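Local structure of vanadium-dependent haloperoxidase (Zobellia galactanivorans, 4CIT) at residues S327-D330 against E331-R334; L439-F442 against V443-L447; V213-S216 against A217-K221; K169-Y172 against A173-T177. The protein is a bacterial vanadium-dependent iodoperoxidase that probably uses hydrogen peroxide to oxidise iodide at a vanadate centre held among helices. One frame throughout, in Å; residues are numbered along the deposited sequence.

Contact 1: residues S327-D330 against E331-R334; sequences SCWD and EKYR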
loop_
_atom_site.group_PDB
_atom_site.type_symbol
_atom_site.label_atom_id
_atom_site.label_comp_id
_atom_site.label_asym_id
_atom_site.label_seq_id
_atom_site.Cartn_x
_atom_site.Cartn_y
_atom_site.Cartn_z
ATOM N N SER A 327 -10.387 3.621 4.036
ATOM C CA SER A 327 -11.246 3.012 5.064
ATOM C C SER A 327 -10.616 3.158 6.470
ATOM O O SER A 327 -11.311 3.499 7.444
ATOM C CB SER A 327 -11.509 1.556 4.685
ATOM O OG SER A 327 -12.353 0.925 5.623
ATOM N N CYS A 328 -9.326 2.894 6.587
ATOM C CA CYS A 328 -8.675 2.928 7.875
ATOM C C CYS A 328 -8.534 4.351 8.399
ATOM O O CYS A 328 -8.922 4.636 9.559
ATOM C CB CYS A 328 -7.337 2.273 7.760
ATOM S SG CYS A 328 -6.415 2.334 9.337
ATOM N N TRP A 329 -8.083 5.283 7.561
ATOM C CA TRP A 329 -7.988 6.698 7.935
ATOM C C TRP A 329 -9.361 7.349 8.264
ATOM O O TRP A 329 -9.467 8.198 9.144
ATOM C CB TRP A 329 -7.218 7.520 6.920
ATOM C CG TRP A 329 -5.830 7.812 7.366
ATOM C CD1 TRP A 329 -5.306 9.059 7.680
ATOM C CD2 TRP A 329 -4.776 6.859 7.674
ATOM N NE1 TRP A 329 -4.045 8.931 8.157
ATOM C CE2 TRP A 329 -3.668 7.603 8.135
ATOM C CE3 TRP A 329 -4.670 5.484 7.581
ATOM C CZ2 TRP A 329 -2.479 7.003 8.489
ATOM C CZ3 TRP A 329 -3.497 4.889 7.939
ATOM C CH2 TRP A 329 -2.429 5.629 8.430
ATOM N N ASP A 330 -10.407 6.923 7.584
ATOM C CA ASP A 330 -11.800 7.264 7.905
ATOM C C ASP A 330 -12.101 6.941 9.373
ATOM O O ASP A 330 -12.649 7.774 10.142
ATOM C CB ASP A 330 -12.829 6.535 6.949
ATOM C CG ASP A 330 -14.239 6.897 7.225
ATOM O OD1 ASP A 330 -14.541 8.129 7.051
ATOM O OD2 ASP A 330 -15.008 6.051 7.751
ATOM N N GLU A 331 -11.757 5.720 9.779
ATOM C CA GLU A 331 -12.017 5.357 11.145
ATOM C C GLU A 331 -11.070 6.066 12.114
ATOM O O GLU A 331 -11.482 6.492 13.256
ATOM C CB GLU A 331 -11.857 3.855 11.347
ATOM C CG GLU A 331 -12.149 3.362 12.773
ATOM C CD GLU A 331 -13.465 3.836 13.310
ATOM O OE1 GLU A 331 -14.442 4.033 12.562
ATOM O OE2 GLU A 331 -13.547 4.110 14.546
ATOM N N LYS A 332 -9.816 6.196 11.721
ATOM C CA LYS A 332 -8.870 6.820 12.679
ATOM C C LYS A 332 -9.366 8.181 13.181
ATOM O O LYS A 332 -9.187 8.523 14.364
ATOM C CB LYS A 332 -7.442 6.991 12.087
ATOM C CG LYS A 332 -6.650 5.727 11.983
ATOM C CD LYS A 332 -5.240 5.872 11.365
ATOM C CE LYS A 332 -4.383 4.644 11.475
ATOM N NZ LYS A 332 -4.219 4.137 12.872
ATOM N N TYR A 333 -9.822 9.000 12.236
ATOM C CA TYR A 333 -10.228 10.359 12.502
ATOM C C TYR A 333 -11.696 10.460 12.940
ATOM O O TYR A 333 -12.087 11.462 13.465
ATOM C CB TYR A 333 -9.760 11.349 11.390
ATOM C CG TYR A 333 -8.318 11.546 11.410
ATOM C CD1 TYR A 333 -7.705 12.477 12.231
ATOM C CD2 TYR A 333 -7.487 10.783 10.600
ATOM C CE1 TYR A 333 -6.357 12.625 12.280
ATOM C CE2 TYR A 333 -6.134 10.914 10.655
ATOM C CZ TYR A 333 -5.520 11.856 11.494
ATOM O OH TYR A 333 -4.165 12.044 11.467
ATOM N N ARG A 334 -12.458 9.382 12.865
ATOM C CA ARG A 334 -13.774 9.290 13.507
ATOM C C ARG A 334 -13.591 9.049 14.986
ATOM O O ARG A 334 -14.155 9.779 15.811
ATOM C CB ARG A 334 -14.637 8.214 12.854
ATOM C CG ARG A 334 -15.927 7.825 13.606
ATOM C CD ARG A 334 -16.778 6.714 13.003
ATOM N NE ARG A 334 -17.130 7.091 11.662
ATOM C CZ ARG A 334 -16.521 6.653 10.568
ATOM N NH1 ARG A 334 -15.586 5.688 10.574
ATOM N NH2 ARG A 334 -16.913 7.162 9.422
#

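Contact 2: residues L439-F442 against V443-L447; sequences LGTF and VVNKL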
loop_
_atom_site.group_PDB
_atom_site.type_symbol
_atom_site.label_atom_id
_atom_site.label_comp_id
_atom_site.label_asym_id
_atom_site.label_seq_id
_atom_site.Cartn_x
_atom_site.Cartn_y
_atom_site.Cartn_z
ATOM N N LEU A 439 -12.931 -5.639 3.522
ATOM C CA LEU A 439 -12.754 -4.725 2.399
ATOM C C LEU A 439 -12.109 -5.462 1.184
ATOM O O LEU A 439 -12.535 -5.296 0.047
ATOM C CB LEU A 439 -11.954 -3.504 2.841
ATOM C CG LEU A 439 -11.744 -2.402 1.789
ATOM C CD1 LEU A 439 -11.542 -1.048 2.498
ATOM C CD2 LEU A 439 -10.517 -2.721 0.955
ATOM N N GLY A 440 -11.109 -6.278 1.431
ATOM C CA GLY A 440 -10.371 -6.936 0.383
ATOM C C GLY A 440 -11.288 -7.971 -0.275
ATOM O O GLY A 440 -11.254 -8.074 -1.522
ATOM N N THR A 441 -12.165 -8.634 0.519
ATOM C CA THR A 441 -13.204 -9.540 -0.010
ATOM C C THR A 441 -14.165 -8.846 -0.934
ATOM O O THR A 441 -14.499 -9.345 -2.039
ATOM C CB THR A 441 -13.914 -10.310 1.144
ATOM O OG1 THR A 441 -12.870 -11.055 1.849
ATOM C CG2 THR A 441 -14.995 -11.296 0.623
ATOM N N PHE A 442 -14.607 -7.670 -0.528
ATOM C CA PHE A 442 -15.497 -6.891 -1.372
ATOM C C PHE A 442 -14.796 -6.537 -2.723
ATOM O O PHE A 442 -15.422 -6.613 -3.812
ATOM C CB PHE A 442 -15.881 -5.620 -0.610
ATOM C CG PHE A 442 -16.593 -4.571 -1.425
ATOM C CD1 PHE A 442 -17.980 -4.688 -1.732
ATOM C CD2 PHE A 442 -15.917 -3.494 -1.831
ATOM C CE1 PHE A 442 -18.628 -3.762 -2.562
ATOM C CE2 PHE A 442 -16.562 -2.509 -2.566
ATOM C CZ PHE A 442 -17.889 -2.646 -2.935
ATOM N N VAL A 443 -13.565 -6.035 -2.652
ATOM C CA VAL A 443 -12.803 -5.672 -3.867
ATOM C C VAL A 443 -12.670 -6.891 -4.769
ATOM O O VAL A 443 -12.930 -6.791 -5.981
ATOM C CB VAL A 443 -11.425 -5.030 -3.561
ATOM C CG1 VAL A 443 -10.574 -4.897 -4.815
ATOM C CG2 VAL A 443 -11.555 -3.754 -2.823
ATOM N N VAL A 444 -12.325 -8.043 -4.218
ATOM C CA VAL A 444 -12.139 -9.194 -5.094
ATOM C C VAL A 444 -13.468 -9.713 -5.691
ATOM O O VAL A 444 -13.496 -10.216 -6.791
ATOM C CB VAL A 444 -11.320 -10.323 -4.468
ATOM C CG1 VAL A 444 -9.964 -9.813 -4.124
ATOM C CG2 VAL A 444 -11.964 -10.908 -3.295
ATOM N N ASN A 445 -14.555 -9.477 -4.998
ATOM C CA ASN A 445 -15.882 -9.927 -5.446
ATOM C C ASN A 445 -16.431 -8.933 -6.406
ATOM O O ASN A 445 -17.349 -9.314 -7.189
ATOM C CB ASN A 445 -16.846 -10.115 -4.244
ATOM C CG ASN A 445 -16.585 -11.392 -3.492
ATOM O OD1 ASN A 445 -16.107 -12.361 -4.047
ATOM N ND2 ASN A 445 -16.922 -11.407 -2.205
ATOM N N LYS A 446 -15.993 -7.671 -6.333
ATOM C CA LYS A 446 -16.545 -6.637 -7.211
ATOM C C LYS A 446 -15.783 -6.603 -8.533
ATOM O O LYS A 446 -16.445 -6.594 -9.586
ATOM C CB LYS A 446 -16.611 -5.293 -6.518
ATOM C CG LYS A 446 -17.183 -4.205 -7.419
ATOM C CD LYS A 446 -17.397 -2.959 -6.635
ATOM C CE LYS A 446 -17.520 -1.755 -7.561
ATOM N NZ LYS A 446 -17.846 -0.482 -6.833
ATOM N N LEU A 447 -14.434 -6.588 -8.534
ATOM C CA LEU A 447 -13.637 -6.406 -9.749
ATOM C C LEU A 447 -13.560 -7.677 -10.609
ATOM O O LEU A 447 -13.115 -8.730 -10.157
ATOM C CB LEU A 447 -12.192 -5.902 -9.489
ATOM C CG LEU A 447 -12.141 -4.563 -8.729
ATOM C CD1 LEU A 447 -10.666 -4.135 -8.575
ATOM C CD2 LEU A 447 -12.974 -3.486 -9.415
#

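Contact 3: residues V213-S216 against A217-K221; sequences VLDS and AAQFK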
loop_
_atom_site.group_PDB
_atom_site.type_symbol
_atom_site.label_atom_id
_atom_site.label_comp_id
_atom_site.label_asym_id
_atom_site.label_seq_id
_atom_site.Cartn_x
_atom_site.Cartn_y
_atom_site.Cartn_z
ATOM N N VAL A 213 -12.937 1.682 -5.531
ATOM C CA VAL A 213 -13.965 0.608 -5.601
ATOM C C VAL A 213 -15.101 0.798 -4.569
ATOM O O VAL A 213 -16.292 0.422 -4.765
ATOM C CB VAL A 213 -13.292 -0.778 -5.316
ATOM C CG1 VAL A 213 -14.212 -1.903 -5.654
ATOM C CG2 VAL A 213 -11.968 -0.962 -6.069
ATOM N N LEU A 214 -14.762 1.372 -3.412
ATOM C CA LEU A 214 -15.749 1.547 -2.344
ATOM C C LEU A 214 -16.869 2.421 -2.827
ATOM O O LEU A 214 -16.654 3.329 -3.650
ATOM C CB LEU A 214 -15.194 2.224 -1.125
ATOM C CG LEU A 214 -13.966 1.575 -0.494
ATOM C CD1 LEU A 214 -13.478 2.394 0.696
ATOM C CD2 LEU A 214 -14.280 0.153 -0.156
ATOM N N ASP A 215 -18.058 2.133 -2.317
ATOM C CA ASP A 215 -19.198 3.038 -2.542
ATOM C C ASP A 215 -19.072 4.343 -1.774
ATOM O O ASP A 215 -19.550 5.413 -2.214
ATOM C CB ASP A 215 -20.482 2.316 -2.172
ATOM C CG ASP A 215 -20.738 1.103 -3.055
ATOM O OD1 ASP A 215 -20.564 1.192 -4.292
ATOM O OD2 ASP A 215 -21.099 0.030 -2.480
ATOM N N SER A 216 -18.360 4.293 -0.630
ATOM C CA SER A 216 -18.056 5.497 0.143
ATOM C C SER A 216 -16.944 5.173 1.066
ATOM O O SER A 216 -16.739 4.020 1.358
ATOM C CB SER A 216 -19.228 6.025 0.957
ATOM O OG SER A 216 -19.471 5.197 2.081
ATOM N N ALA A 217 -16.267 6.213 1.536
ATOM C CA ALA A 217 -15.127 5.994 2.442
ATOM C C ALA A 217 -15.453 5.162 3.671
ATOM O O ALA A 217 -14.620 4.454 4.188
ATOM C CB ALA A 217 -14.496 7.319 2.834
ATOM N N ALA A 218 -16.644 5.379 4.215
ATOM C CA ALA A 218 -17.146 4.693 5.386
ATOM C C ALA A 218 -17.800 3.333 5.214
ATOM O O ALA A 218 -18.296 2.784 6.198
ATOM C CB ALA A 218 -18.142 5.628 6.169
ATOM N N GLN A 219 -17.691 2.717 4.057
ATOM C CA GLN A 219 -18.375 1.494 3.754
ATOM C C GLN A 219 -18.011 0.349 4.716
ATOM O O GLN A 219 -18.838 -0.557 4.987
ATOM C CB GLN A 219 -18.142 1.126 2.304
ATOM C CG GLN A 219 -18.946 -0.102 1.855
ATOM C CD GLN A 219 -18.710 -0.434 0.437
ATOM O OE1 GLN A 219 -18.127 0.342 -0.291
ATOM N NE2 GLN A 219 -19.113 -1.641 0.039
ATOM N N PHE A 220 -16.767 0.341 5.156
ATOM C CA PHE A 220 -16.296 -0.662 6.051
ATOM C C PHE A 220 -15.980 -0.142 7.441
ATOM O O PHE A 220 -15.108 -0.708 8.165
ATOM C CB PHE A 220 -15.093 -1.370 5.365
ATOM C CG PHE A 220 -15.564 -2.226 4.216
ATOM C CD1 PHE A 220 -16.170 -3.452 4.437
ATOM C CD2 PHE A 220 -15.496 -1.719 2.921
ATOM C CE1 PHE A 220 -16.681 -4.190 3.349
ATOM C CE2 PHE A 220 -16.043 -2.409 1.856
ATOM C CZ PHE A 220 -16.643 -3.638 2.082
ATOM N N LYS A 221 -16.693 0.860 7.872
ATOM C CA LYS A 221 -16.559 1.398 9.246
ATOM C C LYS A 221 -16.715 0.192 10.227
ATOM O O LYS A 221 -17.740 -0.489 10.126
ATOM C CB LYS A 221 -17.714 2.332 9.517
ATOM C CG LYS A 221 -17.781 2.855 10.939
ATOM C CD LYS A 221 -18.754 4.038 11.043
ATOM C CE LYS A 221 -20.208 3.655 10.952
ATOM N NZ LYS A 221 -20.541 2.616 11.950
#

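Contact 4: residues K169-Y172 against A173-T177; sequences KDNY and AQTRT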
loop_
_atom_site.group_PDB
_atom_site.type_symbol
_atom_site.label_atom_id
_atom_site.label_comp_id
_atom_site.label_asym_id
_atom_site.label_seq_id
_atom_site.Cartn_x
_atom_site.Cartn_y
_atom_site.Cartn_z
ATOM N N LYS A 169 -9.000 14.294 -10.671
ATOM C CA LYS A 169 -10.308 14.598 -10.188
ATOM C C LYS A 169 -10.649 13.852 -8.859
ATOM O O LYS A 169 -11.784 13.802 -8.477
ATOM C CB LYS A 169 -11.316 14.212 -11.259
ATOM C CG LYS A 169 -11.263 15.120 -12.498
ATOM C CD LYS A 169 -12.228 14.555 -13.519
ATOM C CE LYS A 169 -12.102 15.150 -14.920
ATOM N NZ LYS A 169 -12.287 16.637 -14.791
ATOM N N ASP A 170 -9.648 13.312 -8.189
ATOM C CA ASP A 170 -9.869 12.451 -7.029
ATOM C C ASP A 170 -9.835 13.189 -5.668
ATOM O O ASP A 170 -9.885 12.583 -4.614
ATOM C CB ASP A 170 -8.870 11.303 -7.008
ATOM C CG ASP A 170 -7.492 11.675 -6.503
ATOM O OD1 ASP A 170 -7.105 12.851 -6.405
ATOM O OD2 ASP A 170 -6.736 10.694 -6.255
ATOM N N ASN A 171 -9.777 14.497 -5.693
ATOM C CA ASN A 171 -9.780 15.319 -4.469
ATOM C C ASN A 171 -8.512 15.453 -3.716
ATOM O O ASN A 171 -8.425 16.204 -2.714
ATOM C CB ASN A 171 -10.932 14.980 -3.519
ATOM C CG ASN A 171 -11.499 16.235 -2.811
ATOM O OD1 ASN A 171 -11.666 17.298 -3.424
ATOM N ND2 ASN A 171 -11.935 16.067 -1.597
ATOM N N TYR A 172 -7.449 14.795 -4.185
ATOM C CA TYR A 172 -6.162 14.910 -3.488
ATOM C C TYR A 172 -5.704 16.372 -3.532
ATOM O O TYR A 172 -5.225 16.927 -2.558
ATOM C CB TYR A 172 -5.115 14.068 -4.175
ATOM C CG TYR A 172 -3.738 14.182 -3.646
ATOM C CD1 TYR A 172 -3.405 13.542 -2.464
ATOM C CD2 TYR A 172 -2.744 14.885 -4.321
ATOM C CE1 TYR A 172 -2.146 13.622 -1.930
ATOM C CE2 TYR A 172 -1.428 14.957 -3.809
ATOM C CZ TYR A 172 -1.164 14.366 -2.577
ATOM O OH TYR A 172 0.063 14.397 -1.990
ATOM N N ALA A 173 -5.820 16.990 -4.695
ATOM C CA ALA A 173 -5.217 18.366 -4.811
ATOM C C ALA A 173 -5.939 19.272 -3.810
ATOM O O ALA A 173 -5.311 20.107 -3.216
ATOM C CB ALA A 173 -5.385 18.958 -6.187
ATOM N N GLN A 174 -7.229 19.151 -3.716
ATOM C CA GLN A 174 -8.056 20.008 -2.880
ATOM C C GLN A 174 -7.801 19.769 -1.437
ATOM O O GLN A 174 -7.896 20.698 -0.654
ATOM C CB GLN A 174 -9.532 19.826 -3.149
ATOM C CG GLN A 174 -9.946 20.414 -4.481
ATOM C CD GLN A 174 -9.655 19.544 -5.676
ATOM O OE1 GLN A 174 -9.112 18.424 -5.593
ATOM N NE2 GLN A 174 -9.918 20.116 -6.839
ATOM N N THR A 175 -7.508 18.525 -1.041
ATOM C CA THR A 175 -7.248 18.294 0.371
ATOM C C THR A 175 -5.876 18.782 0.832
ATOM O O THR A 175 -5.634 18.858 2.030
ATOM C CB THR A 175 -7.367 16.778 0.731
ATOM O OG1 THR A 175 -6.432 16.065 -0.073
ATOM C CG2 THR A 175 -8.762 16.271 0.636
ATOM N N ARG A 176 -4.983 19.185 -0.058
ATOM C CA ARG A 176 -3.661 19.693 0.330
ATOM C C ARG A 176 -3.725 20.968 1.188
ATOM O O ARG A 176 -2.918 21.125 2.047
ATOM C CB ARG A 176 -2.742 19.982 -0.888
ATOM C CG ARG A 176 -2.507 18.828 -1.820
ATOM C CD ARG A 176 -1.802 17.668 -1.083
ATOM N NE ARG A 176 -2.861 16.791 -0.537
ATOM C CZ ARG A 176 -2.743 15.954 0.491
ATOM N NH1 ARG A 176 -1.577 15.826 1.099
ATOM N NH2 ARG A 176 -3.823 15.242 0.902
ATOM N N THR A 177 -4.726 21.799 0.957
ATOM C CA THR A 177 -4.859 23.087 1.656
ATOM C C THR A 177 -6.128 23.147 2.470
ATOM O O THR A 177 -6.606 24.241 2.836
ATOM C CB THR A 177 -4.864 24.237 0.647
ATOM O OG1 THR A 177 -5.900 24.018 -0.334
ATOM C CG2 THR A 177 -3.534 24.306 -0.041
HETATM O O HOH W 1 -6.364 15.392 -7.223
HETATM O O HOH W 2 -9.146 16.615 -7.615
HETATM O O HOH W 3 1.075 16.570 0.341
#

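Contact 1: residues S327-D330 against E331-R334
The vanadate pocket takes K332 from the last turns of helix 307-335, and W329, three residues earlier, carries the aliphatic part of that lysine across its indole. CD of K332 lies 3.7 Å from the centroid of the six-membered ring of W329, almost on the ring normal, a CH-pi contact over the face. C328 SG also touches K332 CE, at 3.7 Å. The lysine chain runs extended as far as CE and then bends (chi4 -55°), which lifts NZ away from the ring face, toward vanadate and the carbonyl oxygens of P362 and T365, to all of which it is hydrogen-bonded. On the neighbouring side of the helix W329 CD1 touches Y333 CE2 at 3.6 Å; the rings meet obliquely, and W329 NE1 and Y333 OH both donate to the carbonyl of I202. An alanine in place of W329 would probably leave the lysine chain without its flat support, its ammonium less fixed at vanadate. Farther round, R334 grips one oxygen end-on, NH2 to D330 OD2 2.8 Å from the syn side and NH1 to the same OD2 2.9 Å from above the carboxylate plane. NH1 also bridges to E331 OE1 at 2.8 Å, so two acids share one guanidinium. D330 OD1 is held separately by N207. K332 opens the sequence K-X6-R-P, which continues to the pocket residue R339, a signature of the PAP2 family to which vanadium haloperoxidases belong.

Contact 2: residues L439-F442 against V443-L447
The C-terminal turns of helix 426-446 bring F442 and K446 side by side on one flank, the lysine chain running along the end of the phenyl ring. K446 CD meets F442 CZ at 3.7 Å, an approach that is oblique to the ring. Beyond CG the lysine is fully extended (chi4 175°), and this reach delivers NZ to the carbonyl oxygen of V213 in a loop. An alanine at F442 would probably open a gap beside the lysine methylenes and leave them freer to turn. A second flank is apolar: L439 CD2 and V443 CG2 lie alongside each other at 4.1 Å, and the same two side chains pack on S327 and A320 of helix 307-335. Here one helix of the mainly helical PAP2 fold is laid against another, while T441 and V444 face helix 367-383. T441 CG2 is 3.4 Å from N445 ND2, and T441 OG1 turns back to the carbonyl of R437. The main-chain hydrogen bonds of the helix are straight at first, V443 N to L439 O being 3.0 Å at 168°. Toward the end they lose straightness: K446 N meets F442 O at 2.8 Å but only 130°, and the same oxygen takes a weak second bond from N445 N. L447 is the first residue with non-helical backbone angles, though L447 N still reaches V443 O at 3.0 Å.

Contact 3: residues V213-S216 against A217-K221
L214 and F220 form the tightly packed side of this loop, with L214 CD2 set against the ring edge, 3.7 Å from F220 CE2 and near the ring plane. Both side chains rest on L439 of helix 426-446, so the apolar side of the loop lies against the helical body. The backbone behind it is also held, since the N-H groups of V213 and L214 both donate to D323 OD2. The opposite character appears at D215 and S216, which are exposed to solvent and are tied in mainly through the main chain. Q219 bridges the two regions. Its chain is extended from the backbone outward (chi1 -175°, chi2 180°), which carries OE1 across the loop to accept from D215 N at 2.7 Å with an N-H...O angle of 154°. The amide lies nearly parallel to the D215 carboxylate, yet D215 OD2 and Q219 NE2 stay 3.6 Å apart. Two type I beta turns overlap here, sharing A218 and Q219: Q219 N reaches S216 O at 3.1 Å from well above the carbonyl plane, and K221 N reaches A218 O at 3.0 Å. The glutamine offers its oxygen to a main-chain donor, which probably sets the orientation of its amide, and this side-chain acceptor ties the main chain at D215 to the overlapping turns without any regular strand or helix pairing.

Contact 4: residues K169-Y172 against A173-T177
Y172 and R176 lie face to face, the guanidinium spread flat on the tyrosine ring with centres 4.0 Å apart and planes at 9°. The overlap is offset: Y172 CE1 sits over the middle of the guanidinium, 3.4 Å from R176 CZ, while R176 CD also passes over the ring face. Bends at chi2 and chi3 (-62° and 91°) fold the arginine back over the turn that precedes it, and this places NE where it donates to Y172 O at 3.1 Å. T175 OG1 donates to that same oxygen at 2.9 Å from the other face of its carbonyl plane, so one main-chain acceptor takes two side-chain donors. The guanidinium is further fixed in its own plane by R176 NH2 to T175 OG1, 2.9 Å, and by a water on NH1; E203 is the salt-bridge partner of NH2. On the other side of the turn N171 and Q174 cross at about a right angle, N171 OD1 touching Q174 CB at 3.3 Å, and a water joins N171 N to Q174 OE1. N171 ND2 is bonded to the carbonyl of K208. Ahead of them D170 OD1 takes a water that also binds A173 N, while OD2 pairs with R64. The 3.0 Å bond from Y172 N to D170 OD1 closes an Asx turn that leads into a short, weakly bonded helix, 172-175, just past which R176 stacks on the tyrosine four residues back.

How the contacts relate
Contact 1 is the buried one and alone contributes to the vanadate site; contact 2 is partly buried, while contacts 3 and 4 lie at the surface. Contacts 1 and 2 lie on one long helix each, contact 2 at its C-terminal end, and these helices pack where S327 CB meets L439 CD1. The loop of contact 3 lies against both, with A218 and K221 beside the salt bridges of contact 1 and F220 against F442 of contact 2. Contact 4 touches none of the others. Chemistry follows place: a lysine over an indole at vanadate with a salt-bridge network beside it in contact 1, aliphatic and phenyl packing in contact 2, main-chain turns in the loop, and waters with a stacked guanidinium outermost.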